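Local coordinates for putative signal recognition particle protein (Chaetomium thermophilum, PDB 5CK4) that is the beta subunit of the signal recognition particle receptor, an Arf-like GTPase that binds GDP and GTP and probably acts in protein translocation at the endoplasmic reticulum membrane, at residues V22-P27 / F111-T116; F167-A172 / V214-N219. All blocks are in the same frame, centred on the assembly; numbering follows the deposited sequence.

Contact 1: V22-P27 / F111-T116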
ATOM      1  N   VAL A  22       3.153  -6.190   8.056  1.00 21.44           N
ATOM      2  CA  VAL A  22       2.669  -5.641   6.795  1.00 19.32           C
ATOM      3  C   VAL A  22       1.734  -4.472   7.113  1.00 21.79           C
ATOM      4  O   VAL A  22       0.698  -4.656   7.760  1.00 24.31           O
ATOM      5  CB  VAL A  22       1.948  -6.728   5.968  1.00 19.84           C
ATOM      6  CG1 VAL A  22       1.332  -6.148   4.699  1.00 16.75           C
ATOM      7  CG2 VAL A  22       2.931  -7.888   5.640  1.00 20.13           C
ATOM      8  N   LEU A  23       2.106  -3.265   6.689  1.00 23.44           N
ATOM      9  CA  LEU A  23       1.241  -2.102   6.898  1.00 17.62           C
ATOM     10  C   LEU A  23       0.053  -2.108   5.950  1.00 18.69           C
ATOM     11  O   LEU A  23       0.205  -2.198   4.729  1.00 15.15           O
ATOM     12  CB  LEU A  23       2.003  -0.776   6.729  1.00 20.50           C
ATOM     13  CG  LEU A  23       2.833  -0.271   7.912  1.00 33.97           C
ATOM     14  CD1 LEU A  23       3.580   0.994   7.523  1.00 35.53           C
ATOM     15  CD2 LEU A  23       1.956  -0.020   9.139  1.00 33.10           C
ATOM     16  N   LEU A  24      -1.133  -1.986   6.521  1.00 17.69           N
ATOM     17  CA  LEU A  24      -2.349  -1.885   5.736  1.00 16.27           C
ATOM     18  C   LEU A  24      -2.745  -0.400   5.687  1.00 15.60           C
ATOM     19  O   LEU A  24      -3.109   0.188   6.706  1.00 18.00           O
ATOM     20  CB  LEU A  24      -3.436  -2.751   6.381  1.00 18.51           C
ATOM     21  CG  LEU A  24      -4.814  -2.744   5.706  1.00 18.43           C
ATOM     22  CD1 LEU A  24      -4.694  -3.167   4.255  1.00 18.39           C
ATOM     23  CD2 LEU A  24      -5.790  -3.645   6.468  1.00 19.28           C
ATOM     24  N   ILE A  25      -2.648   0.196   4.502  1.00 13.68           N
ATOM     25  CA  ILE A  25      -2.777   1.639   4.303  1.00 14.52           C
ATOM     26  C   ILE A  25      -3.900   1.898   3.294  1.00 19.28           C
ATOM     27  O   ILE A  25      -4.091   1.108   2.380  1.00 18.70           O
ATOM     28  CB  ILE A  25      -1.470   2.196   3.681  1.00 18.50           C
ATOM     29  CG1 ILE A  25      -0.291   2.016   4.633  1.00 24.22           C
ATOM     30  CG2 ILE A  25      -1.587   3.672   3.319  1.00 24.16           C
ATOM     31  CD1 ILE A  25       1.028   2.542   4.046  1.00 19.28           C
ATOM     32  N   GLY A  26      -4.630   3.001   3.444  1.00 17.84           N
ATOM     33  CA  GLY A  26      -5.599   3.391   2.428  1.00 13.28           C
ATOM     34  C   GLY A  26      -6.612   4.383   2.953  1.00 21.12           C
ATOM     35  O   GLY A  26      -6.702   4.593   4.164  1.00 22.23           O
ATOM     36  N   PRO A  27      -7.390   4.996   2.047  1.00 17.13           N
ATOM     37  CA  PRO A  27      -8.380   5.977   2.501  1.00 20.49           C
ATOM     38  C   PRO A  27      -9.481   5.298   3.304  1.00 22.40           C
ATOM     39  O   PRO A  27      -9.694   4.092   3.166  1.00 20.28           O
ATOM     40  CB  PRO A  27      -8.953   6.534   1.195  1.00 20.47           C
ATOM     41  CG  PRO A  27      -8.738   5.445   0.185  1.00 17.19           C
ATOM     42  CD  PRO A  27      -7.464   4.748   0.594  1.00 19.50           C
ATOM     43  N   PHE A 111       2.777 -13.506   9.375  1.00 44.33           N
ATOM     44  CA  PHE A 111       2.980 -12.065   9.437  1.00 43.95           C
ATOM     45  C   PHE A 111       1.837 -11.357  10.152  1.00 42.16           C
ATOM     46  O   PHE A 111       0.744 -11.901  10.292  1.00 40.93           O
ATOM     47  CB  PHE A 111       3.246 -11.452   8.050  1.00 38.81           C
ATOM     48  CG  PHE A 111       2.045 -11.417   7.136  1.00 36.47           C
ATOM     49  CD1 PHE A 111       1.177 -10.334   7.145  1.00 44.31           C
ATOM     50  CD2 PHE A 111       1.806 -12.449   6.236  1.00 44.68           C
ATOM     51  CE1 PHE A 111       0.082 -10.283   6.290  1.00 37.40           C
ATOM     52  CE2 PHE A 111       0.714 -12.412   5.379  1.00 35.83           C
ATOM     53  CZ  PHE A 111      -0.150 -11.324   5.410  1.00 33.24           C
ATOM     54  N   LEU A 112       2.119 -10.148  10.620  1.00 39.32           N
ATOM     55  CA  LEU A 112       1.127  -9.334  11.293  1.00 43.32           C
ATOM     56  C   LEU A 112       0.593  -8.308  10.314  1.00 39.51           C
ATOM     57  O   LEU A 112       1.360  -7.659   9.610  1.00 33.07           O
ATOM     58  CB  LEU A 112       1.746  -8.614  12.494  1.00 40.22           C
ATOM     59  CG  LEU A 112       2.382  -9.481  13.582  1.00 44.74           C
ATOM     60  CD1 LEU A 112       3.043  -8.611  14.638  1.00 46.76           C
ATOM     61  CD2 LEU A 112       1.344 -10.393  14.211  1.00 50.74           C
ATOM     62  N   LEU A 113      -0.724  -8.167  10.274  1.00 33.44           N
ATOM     63  CA  LEU A 113      -1.351  -7.157   9.445  1.00 30.32           C
ATOM     64  C   LEU A 113      -1.692  -5.934  10.300  1.00 31.42           C
ATOM     65  O   LEU A 113      -2.501  -6.021  11.229  1.00 31.87           O
ATOM     66  CB  LEU A 113      -2.599  -7.736   8.780  1.00 29.83           C
ATOM     67  CG  LEU A 113      -3.337  -6.848   7.783  1.00 27.17           C
ATOM     68  CD1 LEU A 113      -2.417  -6.436   6.627  1.00 25.56           C
ATOM     69  CD2 LEU A 113      -4.595  -7.537   7.280  1.00 27.70           C
ATOM     70  N   ILE A 114      -1.059  -4.806   9.988  1.00 28.41           N
ATOM     71  CA  ILE A 114      -1.157  -3.599  10.813  1.00 33.01           C
ATOM     72  C   ILE A 114      -2.055  -2.525  10.200  1.00 30.65           C
ATOM     73  O   ILE A 114      -1.659  -1.814   9.272  1.00 27.47           O
ATOM     74  CB  ILE A 114       0.232  -2.976  11.080  1.00 29.52           C
ATOM     75  CG1 ILE A 114       1.219  -4.043  11.561  1.00 33.09           C
ATOM     76  CG2 ILE A 114       0.124  -1.807  12.065  1.00 33.12           C
ATOM     77  CD1 ILE A 114       0.709  -4.897  12.708  1.00 34.94           C
ATOM     78  N   ASP A 115      -3.265  -2.416  10.737  1.00 29.57           N
ATOM     79  CA  ASP A 115      -4.250  -1.440  10.287  1.00 29.37           C
ATOM     80  C   ASP A 115      -3.757  -0.034  10.649  1.00 27.69           C
ATOM     81  O   ASP A 115      -3.183   0.155  11.706  1.00 31.18           O
ATOM     82  CB  ASP A 115      -5.585  -1.733  10.981  1.00 41.03           C
ATOM     83  CG  ASP A 115      -6.738  -0.964  10.388  1.00 51.08           C
ATOM     84  OD1 ASP A 115      -6.587  -0.404   9.283  1.00 55.92           O
ATOM     85  OD2 ASP A 115      -7.807  -0.936  11.025  1.00 55.19           O
ATOM     86  N   THR A 116      -3.946   0.929   9.750  1.00 22.81           N
ATOM     87  CA  THR A 116      -3.576   2.327  10.002  1.00 29.38           C
ATOM     88  C   THR A 116      -4.773   3.216   9.686  1.00 22.07           C
ATOM     89  O   THR A 116      -5.644   2.827   8.902  1.00 20.96           O
ATOM     90  CB  THR A 116      -2.380   2.780   9.139  1.00 22.28           C
ATOM     91  OG1 THR A 116      -2.714   2.648   7.749  1.00 27.62           O
ATOM     92  CG2 THR A 116      -1.156   1.945   9.441  1.00 24.63           C
TER
HETATM   93  O   HOH W   1      -3.919   4.507   6.142  1.00 17.18           O
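Val-22 meets Phe-111 at the tight end of this contact. Its CG2 lies obliquely against the ring, 3.4 Å from Phe-111 CD1. The two strands then run parallel. Val-22 N donates to Leu-112 O, Ile-114 N to Val-22 O and Leu-24 N to Ile-114 O, each at 2.8 Å. The middle bond is nearly straight, 173° at the hydrogen. Leu-113 has CG anti to its backbone N (chi1 -176°), which brings CD1 to 3.8 Å from Leu-24 CB. Helix 32-40 covers this face through Leu-35 and Phe-39. On the opposite face Leu-23 CD2 touches two methyls, 3.7 Å from Thr-116 CG2 and 3.9 Å from Ile-114 CG2.

The loose side is the carboxylate of Asp-115, which is partly exposed. Its OD1 comes no nearer than 4.4 Å to Leu-24 CD2, and it lies beside Lys-32 and near the bound GDP. Thr-116 is a buried polar grip. Its N makes a weak hydrogen bond to Leu-24 O. A chi1 of 60° turns OG1 back over its own main chain, and OG1 donates to Leu-24 O at 2.7 Å, tilted from the carbonyl plane. A water donates to OG1 and accepts from Gly-26 N. Asp-115 and Thr-116 begin the DxxG motif of GTPases, and Gly-26 begins the P-loop. The chemistry implies that hydroxyl and water tie these two nucleotide-binding loops together where regular strand pairing ends.

Contact 2: F167-A172 / V214-N219. With GDP (guanosine-5'-diphosphate), chain C.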
ATOM      1  N   PHE A 167      -1.731  -1.405   0.003  1.00 13.26           N
ATOM      2  CA  PHE A 167      -2.500  -0.170  -0.152  1.00 13.61           C
ATOM      3  C   PHE A 167      -3.893  -0.536  -0.668  1.00 15.82           C
ATOM      4  O   PHE A 167      -4.047  -0.914  -1.839  1.00 14.76           O
ATOM      5  CB  PHE A 167      -1.810   0.786  -1.123  1.00 12.88           C
ATOM      6  CG  PHE A 167      -2.497   2.128  -1.241  1.00 18.39           C
ATOM      7  CD1 PHE A 167      -3.549   2.317  -2.136  1.00 11.96           C
ATOM      8  CD2 PHE A 167      -2.112   3.192  -0.428  1.00 21.62           C
ATOM      9  CE1 PHE A 167      -4.187   3.549  -2.228  1.00 14.71           C
ATOM     10  CE2 PHE A 167      -2.741   4.426  -0.525  1.00 20.88           C
ATOM     11  CZ  PHE A 167      -3.773   4.604  -1.420  1.00 14.05           C
ATOM     12  N   LEU A 168      -4.897  -0.428   0.202  1.00 16.50           N
ATOM     13  CA  LEU A 168      -6.259  -0.854  -0.130  1.00 12.61           C
ATOM     14  C   LEU A 168      -7.090   0.330  -0.607  1.00 15.35           C
ATOM     15  O   LEU A 168      -7.043   1.398  -0.017  1.00 14.97           O
ATOM     16  CB  LEU A 168      -6.929  -1.469   1.089  1.00 14.83           C
ATOM     17  CG  LEU A 168      -8.196  -2.331   0.964  1.00 14.32           C
ATOM     18  CD1 LEU A 168      -7.890  -3.671   0.297  1.00 12.09           C
ATOM     19  CD2 LEU A 168      -8.774  -2.568   2.344  1.00 15.85           C
ATOM     20  N   LEU A 169      -7.858   0.123  -1.675  1.00 15.39           N
ATOM     21  CA  LEU A 169      -8.777   1.137  -2.181  1.00 12.83           C
ATOM     22  C   LEU A 169     -10.110   0.488  -2.562  1.00 18.26           C
ATOM     23  O   LEU A 169     -10.181  -0.728  -2.793  1.00 16.64           O
ATOM     24  CB  LEU A 169      -8.174   1.896  -3.384  1.00 13.42           C
ATOM     25  CG  LEU A 169      -7.777   1.058  -4.627  1.00 13.53           C
ATOM     26  CD1 LEU A 169      -8.979   0.835  -5.583  1.00 15.02           C
ATOM     27  CD2 LEU A 169      -6.629   1.721  -5.366  1.00 19.75           C
ATOM     28  N   ASP A 170     -11.146   1.319  -2.641  1.00 14.23           N
ATOM     29  CA  ASP A 170     -12.477   0.899  -3.059  1.00 20.26           C
ATOM     30  C   ASP A 170     -12.558   0.982  -4.585  1.00 20.67           C
ATOM     31  O   ASP A 170     -12.642   2.073  -5.143  1.00 17.27           O
ATOM     32  CB  ASP A 170     -13.512   1.825  -2.390  1.00 17.96           C
ATOM     33  CG  ASP A 170     -14.944   1.431  -2.684  1.00 19.09           C
ATOM     34  OD1 ASP A 170     -15.190   0.687  -3.654  1.00 20.46           O
ATOM     35  OD2 ASP A 170     -15.839   1.885  -1.940  1.00 23.30           O
ATOM     36  N   ALA A 171     -12.525  -0.167  -5.265  1.00 19.04           N
ATOM     37  CA  ALA A 171     -12.534  -0.160  -6.725  1.00 18.85           C
ATOM     38  C   ALA A 171     -13.867   0.304  -7.304  1.00 17.86           C
ATOM     39  O   ALA A 171     -13.934   0.682  -8.479  1.00 21.52           O
ATOM     40  CB  ALA A 171     -12.142  -1.542  -7.310  1.00 14.46           C
ATOM     41  N   ALA A 172     -14.923   0.267  -6.492  1.00 18.39           N
ATOM     42  CA  ALA A 172     -16.224   0.739  -6.946  1.00 21.04           C
ATOM     43  C   ALA A 172     -16.316   2.267  -6.878  1.00 22.39           C
ATOM     44  O   ALA A 172     -16.869   2.902  -7.775  1.00 24.73           O
ATOM     45  CB  ALA A 172     -17.357   0.093  -6.156  1.00 21.85           C
ATOM     46  N   VAL A 214       4.945  -3.371  -2.524  1.00 12.86           N
ATOM     47  CA  VAL A 214       3.662  -2.715  -2.288  1.00 16.64           C
ATOM     48  C   VAL A 214       2.600  -3.398  -3.136  1.00 14.69           C
ATOM     49  O   VAL A 214       2.709  -3.445  -4.367  1.00 15.66           O
ATOM     50  CB  VAL A 214       3.702  -1.208  -2.656  1.00 14.03           C
ATOM     51  CG1 VAL A 214       2.331  -0.560  -2.465  1.00 12.46           C
ATOM     52  CG2 VAL A 214       4.727  -0.477  -1.805  1.00 12.34           C
ATOM     53  N   LEU A 215       1.588  -3.939  -2.469  1.00 12.82           N
ATOM     54  CA  LEU A 215       0.464  -4.538  -3.162  1.00 14.24           C
ATOM     55  C   LEU A 215      -0.637  -3.500  -3.187  1.00 12.08           C
ATOM     56  O   LEU A 215      -1.101  -3.063  -2.131  1.00 15.55           O
ATOM     57  CB  LEU A 215      -0.023  -5.789  -2.417  1.00 16.94           C
ATOM     58  CG  LEU A 215      -1.267  -6.449  -3.012  1.00 15.76           C
ATOM     59  CD1 LEU A 215      -0.986  -6.974  -4.420  1.00 15.43           C
ATOM     60  CD2 LEU A 215      -1.738  -7.585  -2.108  1.00 18.75           C
ATOM     61  N   ILE A 216      -1.048  -3.089  -4.379  1.00 12.32           N
ATOM     62  CA  ILE A 216      -2.218  -2.229  -4.481  1.00 11.61           C
ATOM     63  C   ILE A 216      -3.446  -3.128  -4.614  1.00 12.32           C
ATOM     64  O   ILE A 216      -3.684  -3.740  -5.655  1.00 14.32           O
ATOM     65  CB  ILE A 216      -2.110  -1.230  -5.643  1.00 13.70           C
ATOM     66  CG1 ILE A 216      -0.901  -0.319  -5.418  1.00 14.28           C
ATOM     67  CG2 ILE A 216      -3.407  -0.397  -5.735  1.00 13.28           C
ATOM     68  CD1 ILE A 216      -0.511   0.527  -6.606  1.00 12.79           C
ATOM     69  N   ALA A 217      -4.195  -3.228  -3.524  1.00 13.70           N
ATOM     70  CA  ALA A 217      -5.314  -4.155  -3.439  1.00 18.93           C
ATOM     71  C   ALA A 217      -6.613  -3.450  -3.836  1.00 19.78           C
ATOM     72  O   ALA A 217      -7.139  -2.602  -3.096  1.00 13.84           O
ATOM     73  CB  ALA A 217      -5.398  -4.736  -2.029  1.00 18.65           C
ATOM     74  N   ALA A 218      -7.100  -3.774  -5.032  1.00 13.41           N
ATOM     75  CA  ALA A 218      -8.304  -3.142  -5.556  1.00 12.90           C
ATOM     76  C   ALA A 218      -9.528  -3.903  -5.055  1.00 14.22           C
ATOM     77  O   ALA A 218      -9.975  -4.859  -5.701  1.00 16.03           O
ATOM     78  CB  ALA A 218      -8.257  -3.096  -7.100  1.00 16.21           C
ATOM     79  N   ASN A 219     -10.041  -3.466  -3.900  1.00 13.48           N
ATOM     80  CA  ASN A 219     -11.087  -4.144  -3.137  1.00 16.39           C
ATOM     81  C   ASN A 219     -12.502  -3.932  -3.696  1.00 17.36           C
ATOM     82  O   ASN A 219     -12.724  -3.049  -4.526  1.00 16.39           O
ATOM     83  CB  ASN A 219     -11.052  -3.664  -1.672  1.00 11.72           C
ATOM     84  CG  ASN A 219     -11.837  -4.570  -0.733  1.00 13.36           C
ATOM     85  OD1 ASN A 219     -11.984  -5.763  -0.992  1.00 16.12           O
ATOM     86  ND2 ASN A 219     -12.343  -4.004   0.364  1.00 17.09           N
TER
HETATM   87  PB  GDP C 401     -12.108   1.178   6.522  1.00 21.99           P
HETATM   88  O1B GDP C 401     -11.575   0.538   7.770  1.00 21.10           O
HETATM   89  O2B GDP C 401     -11.013   1.220   5.466  1.00 19.90           O
HETATM   90  O3B GDP C 401     -12.584   2.596   6.738  1.00 20.53           O
HETATM   91  O3A GDP C 401     -13.314   0.336   5.883  1.00 24.25           O
HETATM   92  PA  GDP C 401     -14.348  -0.644   6.645  1.00 23.57           P
HETATM   93  O1A GDP C 401     -13.674  -1.916   7.052  1.00 21.41           O
HETATM   94  O2A GDP C 401     -15.057   0.043   7.784  1.00 29.87           O
HETATM   95  O5' GDP C 401     -15.298  -0.892   5.388  1.00 18.52           O
HETATM   96  C5' GDP C 401     -16.038   0.185   4.837  1.00 18.45           C
HETATM   97  C4' GDP C 401     -17.328  -0.388   4.271  1.00 27.92           C
HETATM   98  O4' GDP C 401     -17.031  -1.156   3.102  1.00 27.47           O
HETATM   99  C3' GDP C 401     -18.016  -1.332   5.247  1.00 25.98           C
HETATM  100  O3' GDP C 401     -19.423  -1.166   5.068  1.00 29.71           O
HETATM  101  C2' GDP C 401     -17.631  -2.715   4.758  1.00 28.96           C
HETATM  102  O2' GDP C 401     -18.617  -3.704   5.045  1.00 25.25           O
HETATM  103  C1' GDP C 401     -17.544  -2.484   3.266  1.00 21.94           C
HETATM  104  N9  GDP C 401     -16.654  -3.453   2.593  1.00 16.72           N
HETATM  105  C8  GDP C 401     -15.409  -3.826   2.957  1.00 22.77           C
HETATM  106  N7  GDP C 401     -14.903  -4.720   2.063  1.00 21.26           N
HETATM  107  C5  GDP C 401     -15.829  -4.895   1.108  1.00 14.56           C
HETATM  108  C6  GDP C 401     -15.948  -5.704  -0.113  1.00 17.80           C
HETATM  109  O6  GDP C 401     -14.996  -6.435  -0.472  1.00 17.29           O
HETATM  110  N1  GDP C 401     -17.083  -5.588  -0.828  1.00 17.09           N
HETATM  111  C2  GDP C 401     -18.112  -4.798  -0.450  1.00 18.18           C
HETATM  112  N2  GDP C 401     -19.231  -4.745  -1.213  1.00 19.70           N
HETATM  113  N3  GDP C 401     -18.073  -4.033   0.667  1.00 17.39           N
HETATM  114  C4  GDP C 401     -16.978  -4.057   1.464  1.00 19.72           C
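Leu-215 O starts the pairing by accepting from Phe-167 N at 2.8 Å. Its side chain packs on Trp-308 and Trp-311 of helix 306-313. Ile-216 comes next, on the face it shares with Phe-167 and Leu-169. Its CG2 touches Leu-169 CD2 at 3.9 Å. A chi1 of 59° folds the Leu-169 side chain over its own backbone, and this divides the two methyls: CD2 serves Ile-216 and CD1 packs against Ala-218. Helix 180-201 covers this face, with Thr-185 on Phe-167, Tyr-181 on Leu-169 and Leu-189 on Ile-216.

Ala-217 points to the other face. Its CB meets Leu-168 CD1 at 3.6 Å. Its backbone bonds twice, N to Phe-167 O and O to Leu-169 N, the second fairly straight at 165°. This is a parallel pair of the central sheet of a P-loop GTPase. The segment runs into the NKxD motif that reads the guanine base, formed here by Asn-219, Lys-220 and Asp-222. Ala-218 keeps to the Ile-216 face, where its CB lies 4.2 Å from Ala-171 CB.

Asn-219 ends the strand. Its N donates to Leu-169 O and its O accepts from Ala-171 N, both at 3.0 Å. CB packs on Leu-168 CD1. With CG anti to the backbone N (chi1 -165°), the amide lies beside the O6 and N7 side of the base. OD1 and GDP O6, two acceptors, approach to 3.1 Å, and ND2 is 3.2 Å from GDP N7. The hydrogen-bonded partner of ND2 is Ala-30 O, which ties the amide to the phosphate-binding loop. Across from it, Asp-170 OD1 accepts from Ala-172 N at 2.9 Å, an Asx turn, while OD2 forms a salt bridge with Lys-220.

Contacts 1 and 2 are both buried and belong to the same sheet. Strands 21-25 and 159-170 are neighbours in it, so the pairs are joined side by side: Ile-25 O is 2.8 Å from Leu-168 N, a probable hydrogen bond. Pro-27 CD also packs on Leu-168 O. Helix 180-201 touches both contacts, whereas helix 32-40 covers contact 1 and helix 306-313 covers contact 2. Each pair is apolar along its length and turns polar at its C-terminal end, where Asp-115 and Asp-170 are partly exposed. The chemistry there differs. Contact 1 ends on the diphosphate side of the nucleotide, where Asp-115 approaches GDP; its hydroxyl and water lie further back. Contact 2 ends at the guanine, with an amide.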